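Local coordinates for protein glycoside hydrolase family 31 (Trueperella pyogenes, PDB 5I0F) that degrades cycloalternan, a cyclic tetrasaccharide of glucose, through a covalent glycosyl-enzyme intermediate, at residues Pro357-Pro362 with Arg452-Glu457; Ala443-Trp448 with Tyr496-Gly501; Gln670-Leu673 with Leu677-Asn680; Thr692-Gly697 with Pro724-Val729. All blocks are in the same frame, centred on the assembly; numbering follows the deposited sequence.

Contact 1: Pro357-Pro362 with Arg452-Glu457; sequences PDFTYP and RRYLVE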
loop_
_atom_site.group_PDB
_atom_site.type_symbol
_atom_site.label_atom_id
_atom_site.label_comp_id
_atom_site.label_asym_id
_atom_site.label_seq_id
_atom_site.Cartn_x
_atom_site.Cartn_y
_atom_site.Cartn_z
ATOM N N PRO A 357 13.049 32.576 -3.552
ATOM C CA PRO A 357 12.859 34.041 -3.607
ATOM C C PRO A 357 11.566 34.533 -4.273
ATOM O O PRO A 357 11.263 35.717 -4.160
ATOM C CB PRO A 357 14.079 34.524 -4.421
ATOM C CG PRO A 357 15.105 33.468 -4.227
ATOM C CD PRO A 357 14.334 32.175 -4.149
ATOM N N ASP A 358 10.810 33.675 -4.961
ATOM C CA ASP A 358 9.493 34.075 -5.473
ATOM C C ASP A 358 8.472 34.406 -4.388
ATOM O O ASP A 358 7.464 35.030 -4.672
ATOM C CB ASP A 358 8.852 32.981 -6.338
ATOM C CG ASP A 358 9.634 32.669 -7.596
ATOM O OD1 ASP A 358 10.544 33.431 -7.993
ATOM O OD2 ASP A 358 9.292 31.635 -8.213
ATOM N N PHE A 359 8.684 33.930 -3.170
ATOM C CA PHE A 359 7.641 33.948 -2.170
ATOM C C PHE A 359 7.869 34.968 -1.074
ATOM O O PHE A 359 8.979 35.116 -0.581
ATOM C CB PHE A 359 7.483 32.574 -1.548
ATOM C CG PHE A 359 7.149 31.511 -2.541
ATOM C CD1 PHE A 359 5.879 31.456 -3.122
ATOM C CD2 PHE A 359 8.118 30.592 -2.952
ATOM C CE1 PHE A 359 5.561 30.485 -4.062
ATOM C CE2 PHE A 359 7.806 29.612 -3.889
ATOM C CZ PHE A 359 6.527 29.568 -4.455
ATOM N N THR A 360 6.784 35.642 -0.710
ATOM C CA THR A 360 6.698 36.470 0.477
ATOM C C THR A 360 5.668 35.842 1.393
ATOM O O THR A 360 4.600 35.417 0.933
ATOM C CB THR A 360 6.254 37.894 0.112
ATOM O OG1 THR A 360 7.161 38.419 -0.852
ATOM C CG2 THR A 360 6.290 38.800 1.317
ATOM N N TYR A 361 5.990 35.779 2.686
ATOM C CA TYR A 361 5.162 35.065 3.658
ATOM C C TYR A 361 4.593 36.105 4.629
ATOM O O TYR A 361 5.360 36.740 5.354
ATOM C CB TYR A 361 5.995 33.993 4.372
ATOM C CG TYR A 361 6.558 32.948 3.435
ATOM C CD1 TYR A 361 5.792 31.865 3.023
ATOM C CD2 TYR A 361 7.867 33.039 2.951
ATOM C CE1 TYR A 361 6.305 30.908 2.166
ATOM C CE2 TYR A 361 8.385 32.095 2.078
ATOM C CZ TYR A 361 7.590 31.024 1.687
ATOM O OH TYR A 361 8.077 30.086 0.827
ATOM N N PRO A 362 3.259 36.303 4.635
ATOM C CA PRO A 362 2.693 37.326 5.508
ATOM C C PRO A 362 2.944 37.037 6.981
ATOM O O PRO A 362 2.777 35.888 7.416
ATOM C CB PRO A 362 1.184 37.256 5.224
ATOM C CG PRO A 362 1.037 36.519 3.947
ATOM C CD PRO A 362 2.222 35.613 3.851
ATOM N N ARG A 452 8.854 20.945 -7.188
ATOM C CA ARG A 452 9.153 20.864 -5.742
ATOM C C ARG A 452 10.596 21.097 -5.359
ATOM O O ARG A 452 10.916 21.042 -4.161
ATOM C CB ARG A 452 8.803 19.455 -5.199
ATOM C CG ARG A 452 7.337 19.189 -5.085
ATOM C CD ARG A 452 6.747 18.531 -6.321
ATOM N NE ARG A 452 5.321 18.476 -6.090
ATOM C CZ ARG A 452 4.366 18.552 -7.002
ATOM N NH1 ARG A 452 4.629 18.644 -8.312
ATOM N NH2 ARG A 452 3.114 18.526 -6.583
ATOM N N ARG A 453 11.475 21.313 -6.339
ATOM C CA ARG A 453 12.911 21.347 -6.080
ATOM C C ARG A 453 13.279 22.432 -5.077
ATOM O O ARG A 453 14.115 22.205 -4.196
ATOM C CB ARG A 453 13.708 21.526 -7.391
ATOM C CG ARG A 453 15.227 21.642 -7.205
ATOM C CD ARG A 453 15.960 21.678 -8.544
ATOM N NE ARG A 453 15.872 20.381 -9.194
ATOM C CZ ARG A 453 16.595 19.311 -8.881
ATOM N NH1 ARG A 453 17.501 19.345 -7.907
ATOM N NH2 ARG A 453 16.391 18.176 -9.537
ATOM N N TYR A 454 12.642 23.593 -5.189
ATOM C CA TYR A 454 12.934 24.722 -4.256
ATOM C C TYR A 454 12.685 24.378 -2.778
ATOM O O TYR A 454 13.351 24.930 -1.901
ATOM C CB TYR A 454 12.180 25.994 -4.632
ATOM C CG TYR A 454 10.792 26.079 -4.053
ATOM C CD1 TYR A 454 9.700 25.495 -4.697
ATOM C CD2 TYR A 454 10.563 26.736 -2.847
ATOM C CE1 TYR A 454 8.434 25.582 -4.159
ATOM C CE2 TYR A 454 9.302 26.810 -2.300
ATOM C CZ TYR A 454 8.244 26.227 -2.958
ATOM O OH TYR A 454 6.994 26.321 -2.399
ATOM N N LEU A 455 11.749 23.469 -2.509
ATOM C CA LEU A 455 11.485 23.012 -1.130
ATOM C C LEU A 455 12.731 22.392 -0.514
ATOM O O LEU A 455 13.007 22.598 0.660
ATOM C CB LEU A 455 10.353 21.972 -1.087
ATOM C CG LEU A 455 8.999 22.481 -1.562
ATOM C CD1 LEU A 455 8.059 21.294 -1.711
ATOM C CD2 LEU A 455 8.447 23.544 -0.600
ATOM N N VAL A 456 13.459 21.622 -1.320
ATOM C CA VAL A 456 14.669 20.952 -0.888
ATOM C C VAL A 456 15.870 21.916 -0.982
ATOM O O VAL A 456 16.621 22.042 -0.025
ATOM C CB VAL A 456 14.931 19.666 -1.685
ATOM C CG1 VAL A 456 16.145 18.960 -1.149
ATOM C CG2 VAL A 456 13.743 18.702 -1.572
ATOM N N GLU A 457 16.046 22.585 -2.116
ATOM C CA GLU A 457 17.260 23.381 -2.350
ATOM C C GLU A 457 17.268 24.714 -1.618
ATOM O O GLU A 457 18.325 25.128 -1.158
ATOM C CB GLU A 457 17.517 23.590 -3.847
ATOM C CG GLU A 457 17.861 22.293 -4.546
ATOM C CD GLU A 457 18.350 22.471 -5.964
ATOM O OE1 GLU A 457 18.249 23.594 -6.541
ATOM O OE2 GLU A 457 18.823 21.462 -6.505
HETATM O O HOH W 1 6.116 28.341 -0.414
#
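F359 and Y454 meet as two aromatic rings whose side chains cross at about a right angle. The corner of the phenylalanine, CE2, sits over one face of the tyrosine ring, and F359 CE2 to Y454 CZ is the closest approach at 3.5 Å. The planes are 33° apart and the centroids 5.1 Å apart, so the pair is oblique and fits neither a parallel stack nor an edge-to-face arrangement. Y454 reaches this place with CG set between its backbone N and carbonyl carbon (chi1 86°), which sends the ring out from the helix toward the loop. L455 CG lies against a face of the same ring.

This is packing between two excursions of the family 31 TIM barrel. Residues 357-362 belong to the long loop after strand 326-329. The other partner, 452-457, carries a short helix that leads into strand 463-466. A calcium ion lies about 8 Å from the F359 side chain.

The polar link is a single water. It stands 2.9 Å from Y361 OH, and it donates to Y454 OH at 3.0 Å. The Y454 hydroxyl is also bonded to the carbonyl O of T339, so two partners hold the end of this buried side chain. The same water rests over the centre of the F359 ring, while D358 CB occupies the opposite face.

Charged groups stay at the margins. On the helix R453 NH1 bridges to E457 OE2 at 2.9 Å, meeting the oxygen from above the carboxylate plane, and E457 OE1 reaches back to R355, two residues ahead of the loop segment.

Contact 2: Ala443-Trp448 with Tyr496-Gly501; sequences AGRQWW and YARAYG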
loop_
_atom_site.group_PDB
_atom_site.type_symbol
_atom_site.label_atom_id
_atom_site.label_comp_id
_atom_site.label_asym_id
_atom_site.label_seq_id
_atom_site.Cartn_x
_atom_site.Cartn_y
_atom_site.Cartn_z
ATOM N N ALA A 443 12.125 11.872 -17.868
ATOM C CA ALA A 443 11.623 13.202 -18.199
ATOM C C ALA A 443 10.333 13.535 -17.449
ATOM O O ALA A 443 10.179 14.653 -16.968
ATOM C CB ALA A 443 11.427 13.355 -19.710
ATOM N N GLY A 444 9.432 12.569 -17.313
ATOM C CA GLY A 444 8.197 12.772 -16.542
ATOM C C GLY A 444 8.421 12.948 -15.036
ATOM O O GLY A 444 7.796 13.794 -14.411
ATOM N N ARG A 445 9.322 12.152 -14.469
ATOM C CA ARG A 445 9.701 12.257 -13.066
ATOM C C ARG A 445 10.355 13.615 -12.784
ATOM O O ARG A 445 10.055 14.275 -11.767
ATOM C CB ARG A 445 10.633 11.120 -12.654
ATOM C CG ARG A 445 9.952 9.757 -12.653
ATOM C CD ARG A 445 10.816 8.672 -12.034
ATOM N NE ARG A 445 12.007 8.335 -12.821
ATOM C CZ ARG A 445 12.073 7.409 -13.784
ATOM N NH1 ARG A 445 13.218 7.206 -14.396
ATOM N NH2 ARG A 445 11.020 6.697 -14.155
ATOM N N GLN A 446 11.228 14.040 -13.692
ATOM C CA GLN A 446 11.890 15.334 -13.550
ATOM C C GLN A 446 10.925 16.514 -13.635
ATOM O O GLN A 446 11.056 17.450 -12.828
ATOM C CB GLN A 446 13.087 15.484 -14.491
ATOM C CG GLN A 446 14.239 14.671 -13.903
ATOM C CD GLN A 446 15.538 14.742 -14.651
ATOM O OE1 GLN A 446 15.698 15.522 -15.587
ATOM N NE2 GLN A 446 16.498 13.924 -14.223
ATOM N N TRP A 447 9.960 16.448 -14.553
ATOM C CA TRP A 447 8.980 17.517 -14.703
ATOM C C TRP A 447 8.186 17.701 -13.409
ATOM O O TRP A 447 8.023 18.810 -12.924
ATOM C CB TRP A 447 8.029 17.265 -15.894
ATOM C CG TRP A 447 7.299 18.502 -16.263
ATOM C CD1 TRP A 447 7.626 19.383 -17.253
ATOM C CD2 TRP A 447 6.140 19.033 -15.618
ATOM N NE1 TRP A 447 6.731 20.429 -17.273
ATOM C CE2 TRP A 447 5.817 20.244 -16.274
ATOM C CE3 TRP A 447 5.342 18.605 -14.549
ATOM C CZ2 TRP A 447 4.734 21.020 -15.907
ATOM C CZ3 TRP A 447 4.274 19.388 -14.169
ATOM C CH2 TRP A 447 3.982 20.593 -14.845
ATOM N N TRP A 448 7.670 16.607 -12.874
ATOM C CA TRP A 448 6.877 16.649 -11.661
ATOM C C TRP A 448 7.689 17.137 -10.458
ATOM O O TRP A 448 7.234 18.020 -9.719
ATOM C CB TRP A 448 6.326 15.245 -11.372
ATOM C CG TRP A 448 5.396 15.200 -10.199
ATOM C CD1 TRP A 448 5.649 14.665 -8.966
ATOM C CD2 TRP A 448 4.062 15.714 -10.143
ATOM N NE1 TRP A 448 4.554 14.803 -8.157
ATOM C CE2 TRP A 448 3.562 15.432 -8.857
ATOM C CE3 TRP A 448 3.238 16.369 -11.057
ATOM C CZ2 TRP A 448 2.284 15.789 -8.458
ATOM C CZ3 TRP A 448 1.961 16.747 -10.659
ATOM C CH2 TRP A 448 1.489 16.427 -9.368
ATOM N N TYR A 496 6.954 6.451 -8.477
ATOM C CA TYR A 496 6.637 7.607 -7.627
ATOM C C TYR A 496 7.681 7.820 -6.522
ATOM O O TYR A 496 8.246 8.920 -6.380
ATOM C CB TYR A 496 5.242 7.386 -7.058
ATOM C CG TYR A 496 4.701 8.348 -6.030
ATOM C CD1 TYR A 496 4.942 9.721 -6.081
ATOM C CD2 TYR A 496 3.910 7.865 -4.989
ATOM C CE1 TYR A 496 4.387 10.582 -5.121
ATOM C CE2 TYR A 496 3.357 8.701 -4.043
ATOM C CZ TYR A 496 3.603 10.068 -4.104
ATOM O OH TYR A 496 3.037 10.894 -3.144
ATOM N N ALA A 497 7.927 6.781 -5.746
ATOM C CA ALA A 497 8.950 6.841 -4.686
ATOM C C ALA A 497 10.316 7.137 -5.292
ATOM O O ALA A 497 11.035 8.013 -4.803
ATOM C CB ALA A 497 8.984 5.545 -3.878
ATOM N N ARG A 498 10.657 6.451 -6.375
ATOM C CA ARG A 498 11.891 6.732 -7.109
ATOM C C ARG A 498 12.038 8.202 -7.518
ATOM O O ARG A 498 13.108 8.784 -7.372
ATOM C CB ARG A 498 11.978 5.862 -8.354
ATOM C CG ARG A 498 13.211 6.109 -9.201
ATOM C CD ARG A 498 13.271 5.213 -10.416
ATOM N NE ARG A 498 14.518 5.453 -11.156
ATOM C CZ ARG A 498 14.835 4.899 -12.319
ATOM N NH1 ARG A 498 14.013 4.054 -12.915
ATOM N NH2 ARG A 498 15.994 5.205 -12.889
ATOM N N ALA A 499 10.973 8.792 -8.058
ATOM C CA ALA A 499 11.019 10.201 -8.531
ATOM C C ALA A 499 11.483 11.134 -7.423
ATOM O O ALA A 499 12.350 11.966 -7.642
ATOM C CB ALA A 499 9.646 10.639 -9.015
ATOM N N TYR A 500 10.912 10.976 -6.221
ATOM C CA TYR A 500 11.245 11.874 -5.112
ATOM C C TYR A 500 12.606 11.532 -4.478
ATOM O O TYR A 500 13.351 12.442 -4.072
ATOM C CB TYR A 500 10.129 11.903 -4.079
ATOM C CG TYR A 500 8.929 12.724 -4.492
ATOM C CD1 TYR A 500 7.903 12.182 -5.291
ATOM C CD2 TYR A 500 8.805 14.041 -4.084
ATOM C CE1 TYR A 500 6.792 12.943 -5.644
ATOM C CE2 TYR A 500 7.694 14.803 -4.418
ATOM C CZ TYR A 500 6.693 14.258 -5.201
ATOM O OH TYR A 500 5.586 15.035 -5.478
ATOM N N GLY A 501 12.942 10.241 -4.417
ATOM C CA GLY A 501 14.292 9.823 -4.020
ATOM C C GLY A 501 15.366 10.463 -4.893
ATOM O O GLY A 501 16.351 10.996 -4.383
#
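The helical segments 443-448 and 496-501 cross at -61°, their axes 9.4 Å apart at closest, with R445 and A499 bringing their CA atoms to 5.2 Å. Both belong to the outer helical layer of the TIM barrel: helix 442-450 comes after barrel strand 383-388, helix 485-506 after strand 463-466.

At the crossing the aliphatic part of R445 runs over A499, where R445 CG touches A499 CB at 3.8 Å. R445 then bends at its third torsion and lays its guanidinium flat on that of R498. The planes are 17° apart and the centres 4.0 Å apart, with R445 NH1 centred over the R498 group. R498 gets there fully extended, its CG anti to the backbone N. The R445 NH1 salt bridge to E442 probably offsets some of the like charge, and a weak, long ion pair from R498 NE to D502 may add a little; R445 NH2 is hydrogen-bonded to the carbonyl O of L439.

On the other flank W448 and Y500 meet rim to rim, neither ring over the other's face, with W448 CD1 and Y500 CE1 3.9 Å apart. The buried Y500 hydroxyl is hydrogen-bonded to Q388 OE1 as well as to the indole. There W448 NE1 donates to Y500 OH at 2.9 Å, a bent bond of 131° with the oxygen tilted out of the indole plane.

Contact 3: Gln670-Leu673 with Leu677-Asn680; sequences QYML and LLIN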
loop_
_atom_site.group_PDB
_atom_site.type_symbol
_atom_site.label_atom_id
_atom_site.label_comp_id
_atom_site.label_asym_id
_atom_site.label_seq_id
_atom_site.Cartn_x
_atom_site.Cartn_y
_atom_site.Cartn_z
ATOM N N GLN A 670 5.781 -12.984 17.475
ATOM C CA GLN A 670 7.124 -12.646 17.980
ATOM C C GLN A 670 8.047 -12.539 16.796
ATOM O O GLN A 670 7.805 -13.135 15.749
ATOM C CB GLN A 670 7.724 -13.598 19.036
ATOM C CG GLN A 670 7.100 -14.949 19.219
ATOM C CD GLN A 670 7.765 -15.802 20.294
ATOM O OE1 GLN A 670 7.163 -16.089 21.317
ATOM N NE2 GLN A 670 8.976 -16.267 20.026
ATOM N N TYR A 671 9.107 -11.760 16.971
ATOM C CA TYR A 671 10.045 -11.532 15.905
ATOM C C TYR A 671 11.390 -11.103 16.474
ATOM O O TYR A 671 11.473 -10.647 17.607
ATOM C CB TYR A 671 9.498 -10.456 14.949
ATOM C CG TYR A 671 9.294 -9.099 15.580
ATOM C CD1 TYR A 671 8.094 -8.774 16.233
ATOM C CD2 TYR A 671 10.304 -8.134 15.534
ATOM C CE1 TYR A 671 7.913 -7.530 16.822
ATOM C CE2 TYR A 671 10.130 -6.884 16.094
ATOM C CZ TYR A 671 8.937 -6.582 16.736
ATOM O OH TYR A 671 8.766 -5.347 17.340
ATOM N N MET A 672 12.419 -11.243 15.651
ATOM C CA MET A 672 13.735 -10.758 15.986
ATOM C C MET A 672 13.844 -9.309 15.497
ATOM O O MET A 672 13.339 -8.956 14.409
ATOM C CB MET A 672 14.819 -11.640 15.341
ATOM C CG MET A 672 14.800 -13.107 15.777
ATOM S SD MET A 672 15.116 -13.326 17.540
ATOM C CE MET A 672 16.766 -12.653 17.719
ATOM N N LEU A 673 14.487 -8.470 16.307
ATOM C CA LEU A 673 14.879 -7.143 15.880
ATOM C C LEU A 673 16.374 -7.220 15.719
ATOM O O LEU A 673 17.096 -7.197 16.710
ATOM C CB LEU A 673 14.508 -6.071 16.911
ATOM C CG LEU A 673 14.800 -4.638 16.454
ATOM C CD1 LEU A 673 13.904 -4.238 15.300
ATOM C CD2 LEU A 673 14.633 -3.675 17.610
ATOM N N LEU A 677 17.999 -9.466 19.502
ATOM C CA LEU A 677 16.835 -9.211 20.342
ATOM C C LEU A 677 15.605 -9.928 19.835
ATOM O O LEU A 677 15.246 -9.803 18.656
ATOM C CB LEU A 677 16.559 -7.707 20.432
ATOM C CG LEU A 677 17.667 -6.825 21.017
ATOM C CD1 LEU A 677 17.188 -5.392 21.035
ATOM C CD2 LEU A 677 18.088 -7.281 22.408
ATOM N N LEU A 678 14.959 -10.679 20.721
ATOM C CA LEU A 678 13.686 -11.322 20.443
ATOM C C LEU A 678 12.576 -10.489 21.096
ATOM O O LEU A 678 12.605 -10.280 22.321
ATOM C CB LEU A 678 13.687 -12.758 21.009
ATOM C CG LEU A 678 12.404 -13.585 20.817
ATOM C CD1 LEU A 678 11.916 -13.511 19.393
ATOM C CD2 LEU A 678 12.643 -15.038 21.191
ATOM N N ILE A 679 11.615 -10.024 20.288
ATOM C CA ILE A 679 10.555 -9.132 20.755
ATOM C C ILE A 679 9.207 -9.842 20.778
ATOM O O ILE A 679 8.887 -10.566 19.845
ATOM C CB ILE A 679 10.379 -7.896 19.831
ATOM C CG1 ILE A 679 11.726 -7.360 19.312
ATOM C CG2 ILE A 679 9.545 -6.823 20.531
ATOM C CD1 ILE A 679 12.710 -6.958 20.385
ATOM N N ASN A 680 8.397 -9.586 21.791
ATOM C CA ASN A 680 7.065 -10.172 21.869
ATOM C C ASN A 680 6.041 -9.185 22.422
ATOM O O ASN A 680 5.733 -9.216 23.636
ATOM C CB ASN A 680 7.073 -11.480 22.670
ATOM C CG ASN A 680 5.762 -12.240 22.559
ATOM O OD1 ASN A 680 4.894 -11.891 21.744
ATOM N ND2 ASN A 680 5.601 -13.278 23.380
#
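Strands 671-673 and 677-679 run antiparallel with a marked twist, 137° between their directions, and pair Y671 with I679 and L673 with L677 as hydrogen-bonded pairs, M672 with L678 as the non-hydrogen-bonded pair between them. Y671 and I679 exchange both backbone bonds, Y671 N to I679 O at 3.1 Å and I679 N to Y671 O at 2.8 Å. L673 N reaches L677 O at 2.8 Å. A CA-H...O contact from M672 to L677 O adds to the last of these.

On one face the side chains of Y671, I679, L673 and L677 gather. The Y671 ring lies over I679: I679 CB stands 3.9 Å from the ring centroid, a CH-pi contact, while I679 CG1 packs beneath Y671 CE2. A chi1 of 62° turns the tyrosine toward its partner strand, and its OH is bonded to the carbonyl of F584. L673 CB rests on I679 CG1 at 3.9 Å.

The other face carries M672 and L678. The methionine folds back twice, at chi2 and chi3, so that its SD meets L678 CD1 at 3.7 Å and its methyl lies by the L677 carbonyl. At the open end of the ladder Q670 and N680 cross obliquely, with amide planes 51° apart and no bond between them; their amides bond outward, Q670 NE2 to Y693 O and N680 ND2 to T692.

Closed by a three-residue turn, this is a tight beta hairpin, its two strands lying between 651-652 and 725-728 in the antiparallel sheet of the family 31 C-terminal domain.

Contact 4: Thr692-Gly697 with Pro724-Val729; sequences TYLPEG and PVYRRV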
loop_
_atom_site.group_PDB
_atom_site.type_symbol
_atom_site.label_atom_id
_atom_site.label_comp_id
_atom_site.label_asym_id
_atom_site.label_seq_id
_atom_site.Cartn_x
_atom_site.Cartn_y
_atom_site.Cartn_z
ATOM N N THR A 692 6.427 -16.159 25.998
ATOM C CA THR A 692 7.265 -16.102 24.812
ATOM C C THR A 692 7.924 -17.468 24.578
ATOM O O THR A 692 8.409 -18.087 25.527
ATOM C CB THR A 692 8.327 -15.000 25.043
ATOM O OG1 THR A 692 7.649 -13.757 25.227
ATOM C CG2 THR A 692 9.287 -14.865 23.888
ATOM N N TYR A 693 7.927 -17.944 23.328
ATOM C CA TYR A 693 8.749 -19.107 22.977
ATOM C C TYR A 693 10.179 -18.660 22.710
ATOM O O TYR A 693 10.420 -17.797 21.847
ATOM C CB TYR A 693 8.197 -19.910 21.773
ATOM C CG TYR A 693 9.111 -21.080 21.440
ATOM C CD1 TYR A 693 9.192 -22.191 22.292
ATOM C CD2 TYR A 693 9.955 -21.043 20.326
ATOM C CE1 TYR A 693 10.070 -23.240 22.027
ATOM C CE2 TYR A 693 10.813 -22.088 20.039
ATOM C CZ TYR A 693 10.874 -23.182 20.895
ATOM O OH TYR A 693 11.744 -24.194 20.620
ATOM N N LEU A 694 11.129 -19.254 23.441
ATOM C CA LEU A 694 12.551 -19.024 23.208
ATOM C C LEU A 694 13.119 -20.187 22.429
ATOM O O LEU A 694 12.961 -21.341 22.841
ATOM C CB LEU A 694 13.334 -18.898 24.526
ATOM C CG LEU A 694 12.926 -17.783 25.465
ATOM C CD1 LEU A 694 13.735 -17.898 26.752
ATOM C CD2 LEU A 694 13.122 -16.420 24.801
ATOM N N PRO A 695 13.783 -19.911 21.302
ATOM C CA PRO A 695 14.500 -20.984 20.605
ATOM C C PRO A 695 15.818 -21.344 21.309
ATOM O O PRO A 695 16.200 -20.673 22.265
ATOM C CB PRO A 695 14.731 -20.409 19.200
ATOM C CG PRO A 695 14.577 -18.946 19.323
ATOM C CD PRO A 695 13.870 -18.615 20.601
ATOM N N GLU A 696 16.497 -22.385 20.831
ATOM C CA GLU A 696 17.693 -22.926 21.498
ATOM C C GLU A 696 18.767 -21.851 21.686
ATOM O O GLU A 696 18.896 -20.946 20.860
ATOM C CB GLU A 696 18.295 -24.100 20.708
ATOM C CG GLU A 696 17.420 -25.350 20.606
ATOM C CD GLU A 696 17.388 -26.195 21.874
ATOM O OE1 GLU A 696 18.464 -26.504 22.460
ATOM O OE2 GLU A 696 16.266 -26.578 22.279
ATOM N N GLY A 697 19.516 -21.970 22.780
ATOM C CA GLY A 697 20.531 -20.999 23.182
ATOM C C GLY A 697 20.131 -20.368 24.496
ATOM O O GLY A 697 19.037 -20.622 24.996
ATOM N N PRO A 724 8.029 -7.715 26.643
ATOM C CA PRO A 724 8.977 -8.819 26.680
ATOM C C PRO A 724 10.009 -8.762 25.547
ATOM O O PRO A 724 9.655 -8.723 24.356
ATOM C CB PRO A 724 8.087 -10.062 26.585
ATOM C CG PRO A 724 6.778 -9.621 27.135
ATOM C CD PRO A 724 6.638 -8.196 26.692
ATOM N N VAL A 725 11.271 -8.708 25.944
ATOM C CA VAL A 725 12.389 -8.578 25.040
ATOM C C VAL A 725 13.503 -9.413 25.634
ATOM O O VAL A 725 13.833 -9.234 26.818
ATOM C CB VAL A 725 12.873 -7.111 24.896
ATOM C CG1 VAL A 725 14.188 -7.043 24.114
ATOM C CG2 VAL A 725 11.809 -6.251 24.206
ATOM N N TYR A 726 14.073 -10.301 24.822
ATOM C CA TYR A 726 15.145 -11.199 25.262
ATOM C C TYR A 726 16.357 -11.017 24.360
ATOM O O TYR A 726 16.207 -10.934 23.147
ATOM C CB TYR A 726 14.653 -12.646 25.234
ATOM C CG TYR A 726 13.476 -12.868 26.163
ATOM C CD1 TYR A 726 12.186 -12.625 25.734
ATOM C CD2 TYR A 726 13.667 -13.285 27.493
ATOM C CE1 TYR A 726 11.095 -12.822 26.573
ATOM C CE2 TYR A 726 12.583 -13.485 28.354
ATOM C CZ TYR A 726 11.299 -13.257 27.892
ATOM O OH TYR A 726 10.194 -13.424 28.699
ATOM N N ARG A 727 17.542 -10.905 24.963
ATOM C CA ARG A 727 18.785 -10.725 24.225
ATOM C C ARG A 727 19.590 -12.011 24.241
ATOM O O ARG A 727 19.747 -12.619 25.305
ATOM C CB ARG A 727 19.630 -9.610 24.851
ATOM C CG ARG A 727 20.951 -9.318 24.123
ATOM C CD ARG A 727 21.933 -8.542 25.002
ATOM N NE ARG A 727 21.333 -7.290 25.412
ATOM C CZ ARG A 727 21.293 -6.773 26.642
ATOM N NH1 ARG A 727 21.876 -7.351 27.703
ATOM N NH2 ARG A 727 20.656 -5.609 26.804
ATOM N N ARG A 728 20.133 -12.404 23.089
ATOM C CA ARG A 728 21.000 -13.593 23.035
ATOM C C ARG A 728 22.164 -13.421 23.990
ATOM O O ARG A 728 22.749 -12.345 24.072
ATOM C CB ARG A 728 21.569 -13.824 21.647
ATOM C CG ARG A 728 20.542 -14.203 20.593
ATOM C CD ARG A 728 21.183 -14.844 19.371
ATOM N NE ARG A 728 22.284 -14.048 18.813
ATOM C CZ ARG A 728 22.976 -14.378 17.717
ATOM N NH1 ARG A 728 22.688 -15.479 17.042
ATOM N NH2 ARG A 728 23.961 -13.604 17.283
ATOM N N VAL A 729 22.484 -14.472 24.735
ATOM C CA VAL A 729 23.602 -14.428 25.665
ATOM C C VAL A 729 24.864 -14.764 24.882
ATOM O O VAL A 729 25.022 -15.870 24.405
ATOM C CB VAL A 729 23.403 -15.390 26.852
ATOM C CG1 VAL A 729 24.699 -15.575 27.650
ATOM C CG2 VAL A 729 22.290 -14.869 27.747
HETATM O O HOH W 2 7.498 -13.306 27.821
#
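Y726 packs its ring against L694 and T692, and can be followed outward from its CB. Y726 CB is 4.1 Å from L694 CD2, the methyl that also touches Y726 CG at 3.8 Å. That methyl stands over one face of the ring, offset toward the rim, in a CH-pi contact 4.1 Å from the centroid; the leucine and tyrosine side chains cross at about a right angle. Further out Y726 CD1 comes near T692 CG2, and Y726 CE1 lies 3.8 Å from T692 OG1 and equally close to the threonine methyl. The T692 and Y726 side chains run past each other in opposite directions.

At the tip, Y726 OH is 2.8 Å from a water lying in the plane of the ring, and the same water is 2.6 Å from T692 OG1. The threonine oxygen is bonded to N680 ND2 as well, and P724 CB lies beside it.

Strand 725-728 sits between strands 677-679 and 698-701 in one sheet, while 689-694 pairs with 712-717; the Y726 side chain lies between the two sheets, touching V714 and R716 of strand 712-717 and W699 of strand 698-701.

In the fold
Contacts 1 and 2 belong to the TIM barrel and share helical neighbours: helices 442-450 and 453-457 follow each other, the contacts' centres are 19 Å apart, and R452 NE packs 3.5 Å from Y500 OH. In contact 2, within the barrel's helical layer, the W448 side chain is about 12 Å from a bound glucose of the glycan, whose pocket includes W429 and W430. Contacts 3 and 4 lie in the C-terminal domain, centres 8 Å apart, and are joined directly: L678 N to Y726 O at 2.7 Å is a probable hydrogen bond. The two pairs are well separated; contacts 2 and 3 come no closer than about 22 Å between nearest atoms.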